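Local coordinates for protein endoglucanase (Cryptopygus antarcticus, PDB 5H4U) that hydrolyses internal beta-1,4-glucosidic linkages in cellulose derivatives, lichenan and barley beta-glucan, releasing short cello-oligosaccharides, at residues S21-D29 and N135-V146; G168-C176 and A185-W193. One frame throughout, in Å; residues are numbered along the deposited sequence.

Contact 1 (S21-D29 and N135-V146)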
loop_
_atom_site.group_PDB
_atom_site.type_symbol
_atom_site.label_atom_id
_atom_site.label_comp_id
_atom_site.label_asym_id
_atom_site.label_seq_id
_atom_site.Cartn_x
_atom_site.Cartn_y
_atom_site.Cartn_z
ATOM N N SER A 21 -7.678 10.896 13.606
ATOM C CA SER A 21 -6.572 11.617 13.003
ATOM C C SER A 21 -5.381 10.678 12.892
ATOM O O SER A 21 -5.235 9.746 13.689
ATOM C CB SER A 21 -6.222 12.840 13.840
ATOM O OG SER A 21 -7.256 13.804 13.712
ATOM N N GLY A 22 -4.522 10.915 11.906
ATOM C CA GLY A 22 -3.383 10.028 11.799
ATOM C C GLY A 22 -2.270 10.634 10.979
ATOM O O GLY A 22 -2.396 11.716 10.395
ATOM N N VAL A 23 -1.176 9.888 10.933
ATOM C CA VAL A 23 -0.028 10.253 10.125
ATOM C C VAL A 23 0.176 9.186 9.054
ATOM O O VAL A 23 -0.304 8.054 9.167
ATOM C CB VAL A 23 1.231 10.401 11.007
ATOM C CG1 VAL A 23 1.015 11.477 12.065
ATOM C CG2 VAL A 23 1.547 9.081 11.684
ATOM N N THR A 24 0.871 9.561 7.984
ATOM C CA THR A 24 1.110 8.646 6.874
ATOM C C THR A 24 2.608 8.539 6.610
ATOM O O THR A 24 3.410 9.308 7.140
ATOM C CB THR A 24 0.334 9.070 5.608
ATOM O OG1 THR A 24 0.779 10.352 5.146
ATOM C CG2 THR A 24 -1.186 9.099 5.884
ATOM N N THR A 25 2.992 7.534 5.827
ATOM C CA THR A 25 4.340 7.416 5.286
ATOM C C THR A 25 4.199 6.903 3.862
ATOM O O THR A 25 3.088 6.672 3.390
ATOM C CB THR A 25 5.220 6.481 6.143
ATOM O OG1 THR A 25 4.557 5.228 6.329
ATOM C CG2 THR A 25 5.540 7.090 7.511
ATOM N N ARG A 26 5.313 6.714 3.164
ATOM C CA ARG A 26 5.265 6.098 1.843
ATOM C C ARG A 26 6.236 4.928 1.768
ATOM O O ARG A 26 7.340 4.990 2.311
ATOM C CB ARG A 26 5.561 7.120 0.742
ATOM C CG ARG A 26 6.839 7.843 0.890
ATOM C CD ARG A 26 6.963 8.962 -0.092
ATOM N NE ARG A 26 8.304 9.519 -0.041
ATOM C CZ ARG A 26 8.678 10.489 0.785
ATOM N NH1 ARG A 26 7.811 11.011 1.646
ATOM N NH2 ARG A 26 9.936 10.909 0.774
ATOM N N TYR A 27 5.852 3.878 1.055
ATOM C CA TYR A 27 6.747 2.734 1.027
ATOM C C TYR A 27 6.340 1.774 -0.067
ATOM O O TYR A 27 5.187 1.741 -0.481
ATOM C CB TYR A 27 6.762 2.006 2.381
ATOM C CG TYR A 27 5.771 0.871 2.535
ATOM C CD1 TYR A 27 4.436 1.122 2.827
ATOM C CD2 TYR A 27 6.185 -0.462 2.443
ATOM C CE1 TYR A 27 3.526 0.080 2.995
ATOM C CE2 TYR A 27 5.287 -1.507 2.596
ATOM C CZ TYR A 27 3.960 -1.231 2.874
ATOM O OH TYR A 27 3.074 -2.273 3.026
ATOM N N TRP A 28 7.318 1.012 -0.545
ATOM C CA TRP A 28 7.056 -0.046 -1.512
ATOM C C TRP A 28 8.232 -1.019 -1.415
ATOM O O TRP A 28 9.258 -0.840 -2.071
ATOM C CB TRP A 28 6.894 0.470 -2.921
ATOM C CG TRP A 28 6.397 -0.563 -3.855
ATOM C CD1 TRP A 28 7.123 -1.553 -4.463
ATOM C CD2 TRP A 28 5.058 -0.707 -4.312
ATOM N NE1 TRP A 28 6.309 -2.311 -5.272
ATOM C CE2 TRP A 28 5.034 -1.813 -5.198
ATOM C CE3 TRP A 28 3.872 -0.013 -4.059
ATOM C CZ2 TRP A 28 3.868 -2.238 -5.823
ATOM C CZ3 TRP A 28 2.715 -0.436 -4.679
ATOM C CH2 TRP A 28 2.722 -1.536 -5.558
ATOM N N ASP A 29 8.063 -2.030 -0.585
ATOM C CA ASP A 29 9.078 -3.038 -0.388
ATOM C C ASP A 29 8.816 -4.285 -1.217
ATOM O O ASP A 29 9.577 -5.244 -1.115
ATOM C CB ASP A 29 9.186 -3.385 1.103
ATOM C CG ASP A 29 7.920 -4.003 1.663
ATOM O OD1 ASP A 29 6.961 -4.252 0.890
ATOM O OD2 ASP A 29 7.873 -4.203 2.902
ATOM N N ASN A 135 -2.391 6.264 15.155
ATOM C CA ASN A 135 -2.897 5.854 13.843
ATOM C C ASN A 135 -1.901 6.175 12.738
ATOM O O ASN A 135 -1.640 7.345 12.440
ATOM C CB ASN A 135 -4.243 6.491 13.553
ATOM C CG ASN A 135 -5.243 6.188 14.607
ATOM O OD1 ASN A 135 -5.341 5.036 15.046
ATOM N ND2 ASN A 135 -6.040 7.188 14.992
ATOM N N HIS A 136 -1.392 5.130 12.098
ATOM C CA HIS A 136 -0.306 5.261 11.145
ATOM C C HIS A 136 -0.706 4.515 9.884
ATOM O O HIS A 136 -1.028 3.324 9.952
ATOM C CB HIS A 136 0.968 4.650 11.734
ATOM C CG HIS A 136 1.456 5.342 12.968
ATOM N ND1 HIS A 136 2.631 6.061 13.016
ATOM C CD2 HIS A 136 0.916 5.415 14.209
ATOM C CE1 HIS A 136 2.797 6.543 14.237
ATOM N NE2 HIS A 136 1.770 6.167 14.979
ATOM N N PHE A 137 -0.662 5.194 8.739
ATOM C CA PHE A 137 -0.963 4.577 7.449
ATOM C C PHE A 137 0.268 4.730 6.573
ATOM O O PHE A 137 0.734 5.849 6.344
ATOM C CB PHE A 137 -2.179 5.221 6.778
ATOM C CG PHE A 137 -3.502 4.692 7.254
ATOM C CD1 PHE A 137 -4.014 5.070 8.486
ATOM C CD2 PHE A 137 -4.270 3.868 6.443
ATOM C CE1 PHE A 137 -5.240 4.603 8.913
ATOM C CE2 PHE A 137 -5.495 3.390 6.868
ATOM C CZ PHE A 137 -5.983 3.748 8.099
ATOM N N ASP A 138 0.783 3.615 6.073
ATOM C CA ASP A 138 1.950 3.606 5.191
ATOM C C ASP A 138 1.406 3.378 3.795
ATOM O O ASP A 138 1.012 2.267 3.456
ATOM C CB ASP A 138 2.966 2.536 5.591
ATOM C CG ASP A 138 3.191 2.463 7.109
ATOM O OD1 ASP A 138 3.283 3.533 7.767
ATOM O OD2 ASP A 138 3.300 1.332 7.655
ATOM N N LEU A 139 1.315 4.445 3.013
ATOM C CA LEU A 139 0.772 4.338 1.664
ATOM C C LEU A 139 1.721 3.560 0.763
ATOM O O LEU A 139 2.925 3.816 0.731
ATOM C CB LEU A 139 0.488 5.731 1.077
ATOM C CG LEU A 139 -0.626 6.625 1.653
ATOM C CD1 LEU A 139 -0.601 6.725 3.154
ATOM C CD2 LEU A 139 -0.572 8.018 1.068
ATOM N N MET A 140 1.161 2.656 -0.022
ATOM C CA MET A 140 1.966 1.829 -0.912
ATOM C C MET A 140 2.202 2.596 -2.213
ATOM O O MET A 140 1.319 2.705 -3.061
ATOM C CB MET A 140 1.271 0.491 -1.133
ATOM C CG MET A 140 1.576 -0.492 -0.025
ATOM S SD MET A 140 0.633 -2.041 -0.021
ATOM C CE MET A 140 1.646 -3.023 -1.116
ATOM N N ILE A 141 3.408 3.138 -2.374
ATOM C CA ILE A 141 3.764 3.940 -3.538
ATOM C C ILE A 141 5.075 3.442 -4.135
ATOM O O ILE A 141 6.113 3.498 -3.474
ATOM C CB ILE A 141 3.871 5.426 -3.172
ATOM C CG1 ILE A 141 2.621 5.833 -2.383
ATOM C CG2 ILE A 141 3.963 6.247 -4.423
ATOM C CD1 ILE A 141 2.732 7.123 -1.651
ATOM N N PRO A 142 5.088 2.957 -5.376
ATOM C CA PRO A 142 6.342 2.491 -5.981
ATOM C C PRO A 142 7.374 3.604 -6.034
ATOM O O PRO A 142 7.117 4.694 -6.546
ATOM C CB PRO A 142 5.910 2.059 -7.384
ATOM C CG PRO A 142 4.478 1.799 -7.270
ATOM C CD PRO A 142 3.950 2.759 -6.276
ATOM N N GLY A 143 8.528 3.346 -5.436
ATOM C CA GLY A 143 9.578 4.323 -5.410
ATOM C C GLY A 143 9.648 5.126 -4.137
ATOM O O GLY A 143 10.555 5.953 -4.007
ATOM N N GLY A 144 8.679 4.965 -3.226
ATOM C CA GLY A 144 8.702 5.693 -1.976
ATOM C C GLY A 144 9.586 5.137 -0.883
ATOM O O GLY A 144 9.541 5.662 0.232
ATOM N N GLY A 145 10.418 4.144 -1.160
ATOM C CA GLY A 145 11.280 3.547 -0.144
ATOM C C GLY A 145 10.827 2.163 0.301
ATOM O O GLY A 145 9.628 1.886 0.423
ATOM N N VAL A 146 11.795 1.285 0.561
ATOM C CA VAL A 146 11.464 -0.077 0.991
ATOM C C VAL A 146 11.244 -0.157 2.490
ATOM O O VAL A 146 10.420 -0.937 2.968
ATOM C CB VAL A 146 12.559 -1.056 0.538
ATOM C CG1 VAL A 146 12.496 -1.267 -0.952
ATOM C CG2 VAL A 146 13.917 -0.529 0.936
HETATM O O HOH W 1 9.682 1.702 -3.233
HETATM O O HOH W 2 9.304 -2.546 4.466
#

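Contact 2 (G168-C176 and A185-W193)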
loop_
_atom_site.group_PDB
_atom_site.type_symbol
_atom_site.label_atom_id
_atom_site.label_comp_id
_atom_site.label_asym_id
_atom_site.label_seq_id
_atom_site.Cartn_x
_atom_site.Cartn_y
_atom_site.Cartn_z
ATOM N N GLY A 168 11.952 6.788 2.175
ATOM C CA GLY A 168 11.540 7.904 1.356
ATOM C C GLY A 168 11.736 7.665 -0.126
ATOM O O GLY A 168 11.081 8.320 -0.946
ATOM N N GLY A 169 12.667 6.782 -0.482
ATOM C CA GLY A 169 12.825 6.380 -1.869
ATOM C C GLY A 169 13.461 7.474 -2.700
ATOM O O GLY A 169 14.355 8.199 -2.242
ATOM N N ILE A 170 12.930 7.652 -3.918
ATOM C CA ILE A 170 13.557 8.526 -4.887
ATOM C C ILE A 170 13.143 9.963 -4.603
ATOM O O ILE A 170 12.167 10.224 -3.910
ATOM C CB ILE A 170 13.169 8.108 -6.318
ATOM C CG1 ILE A 170 11.691 8.379 -6.558
ATOM C CG2 ILE A 170 13.403 6.631 -6.527
ATOM C CD1 ILE A 170 11.230 8.053 -7.943
ATOM N N SER A 171 13.859 10.904 -5.202
ATOM C CA SER A 171 13.633 12.322 -4.932
ATOM C C SER A 171 12.974 13.060 -6.080
ATOM O O SER A 171 12.390 14.125 -5.857
ATOM C CB SER A 171 14.948 13.048 -4.647
ATOM O OG SER A 171 15.605 12.530 -3.522
ATOM N N SER A 172 13.007 12.508 -7.279
ATOM C CA SER A 172 12.618 13.253 -8.449
ATOM C C SER A 172 11.794 12.346 -9.326
ATOM O O SER A 172 12.071 11.149 -9.430
ATOM C CB SER A 172 13.843 13.723 -9.216
ATOM O OG SER A 172 14.676 14.455 -8.340
ATOM N N GLN A 173 10.811 12.939 -9.981
ATOM C CA GLN A 173 10.066 12.213 -10.980
ATOM C C GLN A 173 10.974 11.748 -12.106
ATOM O O GLN A 173 10.676 10.724 -12.735
ATOM C CB GLN A 173 8.968 13.141 -11.499
ATOM C CG GLN A 173 8.009 12.534 -12.498
ATOM C CD GLN A 173 8.553 12.584 -13.908
ATOM O OE1 GLN A 173 9.433 13.386 -14.224
ATOM N NE2 GLN A 173 8.058 11.705 -14.758
ATOM N N SER A 174 12.120 12.426 -12.317
ATOM C CA SER A 174 13.099 11.964 -13.305
ATOM C C SER A 174 13.611 10.566 -12.968
ATOM O O SER A 174 13.829 9.744 -13.867
ATOM C CB SER A 174 14.272 12.947 -13.418
ATOM O OG SER A 174 15.249 12.765 -12.397
ATOM N N GLU A 175 13.775 10.262 -11.681
ATOM C CA GLU A 175 14.222 8.934 -11.294
ATOM C C GLU A 175 13.126 7.877 -11.372
ATOM O O GLU A 175 13.427 6.689 -11.157
ATOM C CB GLU A 175 14.845 8.953 -9.899
ATOM C CG GLU A 175 16.078 9.810 -9.804
ATOM C CD GLU A 175 16.448 10.164 -8.383
ATOM O OE1 GLU A 175 15.844 11.116 -7.857
ATOM O OE2 GLU A 175 17.323 9.477 -7.776
ATOM N N CYS A 176 11.888 8.243 -11.720
ATOM C CA CYS A 176 10.893 7.198 -11.953
ATOM C C CYS A 176 11.310 6.252 -13.078
ATOM O O CYS A 176 10.890 5.096 -13.074
ATOM C CB CYS A 176 9.530 7.822 -12.242
ATOM S SG CYS A 176 8.555 8.235 -10.747
ATOM N N ALA A 185 3.530 3.989 -13.401
ATOM C CA ALA A 185 2.328 4.757 -13.111
ATOM C C ALA A 185 2.314 5.172 -11.646
ATOM O O ALA A 185 2.244 6.366 -11.325
ATOM C CB ALA A 185 1.061 3.965 -13.468
ATOM N N GLY A 186 2.446 4.199 -10.745
ATOM C CA GLY A 186 2.342 4.508 -9.329
ATOM C C GLY A 186 3.395 5.500 -8.908
ATOM O O GLY A 186 3.097 6.519 -8.278
ATOM N N CYS A 187 4.633 5.244 -9.325
ATOM C CA CYS A 187 5.724 6.174 -9.094
ATOM C C CYS A 187 5.301 7.580 -9.476
ATOM O O CYS A 187 5.330 8.494 -8.645
ATOM C CB CYS A 187 6.941 5.723 -9.900
ATOM S SG CYS A 187 8.429 6.563 -9.533
ATOM N N ASN A 188 4.802 7.746 -10.706
ATOM C CA ASN A 188 4.460 9.083 -11.189
ATOM C C ASN A 188 3.333 9.708 -10.381
ATOM O O ASN A 188 3.341 10.922 -10.118
ATOM C CB ASN A 188 4.135 9.030 -12.681
ATOM C CG ASN A 188 5.402 9.049 -13.538
ATOM O OD1 ASN A 188 6.299 9.873 -13.322
ATOM N ND2 ASN A 188 5.526 8.087 -14.436
ATOM N N TRP A 189 2.359 8.895 -9.973
ATOM C CA TRP A 189 1.276 9.378 -9.126
ATOM C C TRP A 189 1.805 10.129 -7.907
ATOM O O TRP A 189 1.220 11.128 -7.478
ATOM C CB TRP A 189 0.434 8.182 -8.722
ATOM C CG TRP A 189 -0.756 8.421 -7.884
ATOM C CD1 TRP A 189 -2.043 8.558 -8.303
ATOM C CD2 TRP A 189 -0.785 8.456 -6.449
ATOM N NE1 TRP A 189 -2.867 8.707 -7.215
ATOM C CE2 TRP A 189 -2.118 8.645 -6.067
ATOM C CE3 TRP A 189 0.195 8.364 -5.457
ATOM C CZ2 TRP A 189 -2.499 8.746 -4.737
ATOM C CZ3 TRP A 189 -0.182 8.465 -4.147
ATOM C CH2 TRP A 189 -1.516 8.658 -3.792
ATOM N N ARG A 190 2.942 9.693 -7.368
ATOM C CA ARG A 190 3.481 10.336 -6.180
ATOM C C ARG A 190 3.881 11.793 -6.442
ATOM O O ARG A 190 3.806 12.636 -5.534
ATOM C CB ARG A 190 4.668 9.525 -5.670
ATOM C CG ARG A 190 5.409 10.154 -4.531
ATOM C CD ARG A 190 6.780 9.567 -4.423
ATOM N NE ARG A 190 7.638 10.400 -3.599
ATOM C CZ ARG A 190 8.923 10.162 -3.384
ATOM N NH1 ARG A 190 9.517 9.103 -3.913
ATOM N NH2 ARG A 190 9.612 10.998 -2.642
ATOM N N PHE A 191 4.300 12.111 -7.669
ATOM C CA PHE A 191 4.718 13.458 -7.999
ATOM C C PHE A 191 3.648 14.279 -8.691
ATOM O O PHE A 191 3.825 15.495 -8.829
ATOM C CB PHE A 191 5.967 13.421 -8.879
ATOM C CG PHE A 191 7.133 12.805 -8.213
ATOM C CD1 PHE A 191 7.845 13.539 -7.287
ATOM C CD2 PHE A 191 7.509 11.505 -8.478
ATOM C CE1 PHE A 191 8.917 13.004 -6.643
ATOM C CE2 PHE A 191 8.592 10.961 -7.827
ATOM C CZ PHE A 191 9.296 11.715 -6.907
ATOM N N GLY A 192 2.540 13.663 -9.101
ATOM C CA GLY A 192 1.499 14.432 -9.749
ATOM C C GLY A 192 0.339 14.734 -8.826
ATOM O O GLY A 192 0.287 15.810 -8.223
ATOM N N TRP A 193 -0.541 13.753 -8.621
ATOM C CA TRP A 193 -1.694 13.968 -7.755
ATOM C C TRP A 193 -1.267 14.118 -6.305
ATOM O O TRP A 193 -1.828 14.935 -5.563
ATOM C CB TRP A 193 -2.656 12.793 -7.901
ATOM C CG TRP A 193 -3.952 12.873 -7.117
ATOM C CD1 TRP A 193 -5.184 13.177 -7.619
ATOM C CD2 TRP A 193 -4.154 12.604 -5.717
ATOM N NE1 TRP A 193 -6.133 13.121 -6.633
ATOM C CE2 TRP A 193 -5.529 12.785 -5.452
ATOM C CE3 TRP A 193 -3.306 12.246 -4.665
ATOM C CZ2 TRP A 193 -6.078 12.620 -4.184
ATOM C CZ3 TRP A 193 -3.844 12.098 -3.408
ATOM C CH2 TRP A 193 -5.225 12.277 -3.177
#

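Contact 1 (S21-D29 and N135-V146)
W28 lays its indole against the turn that follows strand 135-140. W28 CB starts 3.2 Å from I141 O. With CG anti to the backbone N (chi1 -170°), the ring is carried to P142, whose CA lies 3.7 Å from W28 CG. Further along, W28 CE3 meets P142 CD at 3.6 Å, while its CZ3 comes 3.9 Å from M140 CB. P142 CG sits over one face of the six-membered ring, 13° off its normal, a CH-pi contact. Upstream, strands 21-27 and 135-140 run parallel, part of the double-psi beta-barrel core of family 45; V23, T25 and Y27 alternate N-H and C=O bonds with N135, F137, L139 and I141, the T25 N to F137 O rung being less certain. The ladder ends with I141 N on Y27 O; beyond it, past the type II turn from I141 to G144, W28 N donates to G145 O at 2.7 Å. V23, T25 and Y27 share a sheet face with H136, D138 and M140. There T25 and D138, the probable proton donor, lie side by side, and the Y27 ring stands nearly perpendicular to the D138 carboxylate, its CD1 3.4 Å from D138 CB. M140 SD forms an oblique Met-aromatic contact with the same ring.

Contact 2 (G168-C176 and A185-W193)
R190 turns both terminal nitrogens onto one carbonyl: NH1 donates to I170 O at 2.9 Å, and NH2 adds a weak bond to the same oxygen. Neither bond is straight, the N-H...O angle at NH1 being 131°, and NH2 has a further partner in N196. The setting is a disulfide-closed loop, in which the 3-10 turn of 173-176, in the chain before helix 184-191, is tied to that helix by the C176-C187 bridge. Next to the bridge Q173 NE2 donates 2.9 Å to N188 OD1; the acceptor lies in the plane of the Q173 amide, and the two amides are nearly coplanar. Q173 bends at chi2 (-84°), which brings its amide across to N188 while CB stays over the F191 ring, 4.1 Å from the centroid. That phenyl ring is sandwiched: the Q173 backbone N rests above the centre of one face, and R190 CD covers the other toward the rim. F191 CZ in turn lies over the R190 guanidinium. At the ring edge come C176 SG and I170 CD1, which a chi2 of 178° extends to 3.9 Å from F191 CE2 and 3.5 Å from C187 SG.

The two contacts, with centres about 13 Å apart, meet at the I141-G144 turn of contact 1. I170 N probably donates to G143 O at 2.9 Å, and P142 O packs 3.5 Å from C187 CB, so the turn bearing on W28 also bears on the disulfide-closed loop of contact 2. R26 makes a second link, R26 NE probably bonding G168 O at 3.2 Å while NH1 forms a salt bridge with D198. Contact 1 holds both inferred catalytic aspartates, the nucleophile D29 and the proton donor D138; D29 CG and D138 CG lie 9.7 Å apart, a separation consistent with the inverting mechanism of family 45. Contact 2 lies off this site, G169 being about 11 Å, between nearest atoms, from the D29 side chain.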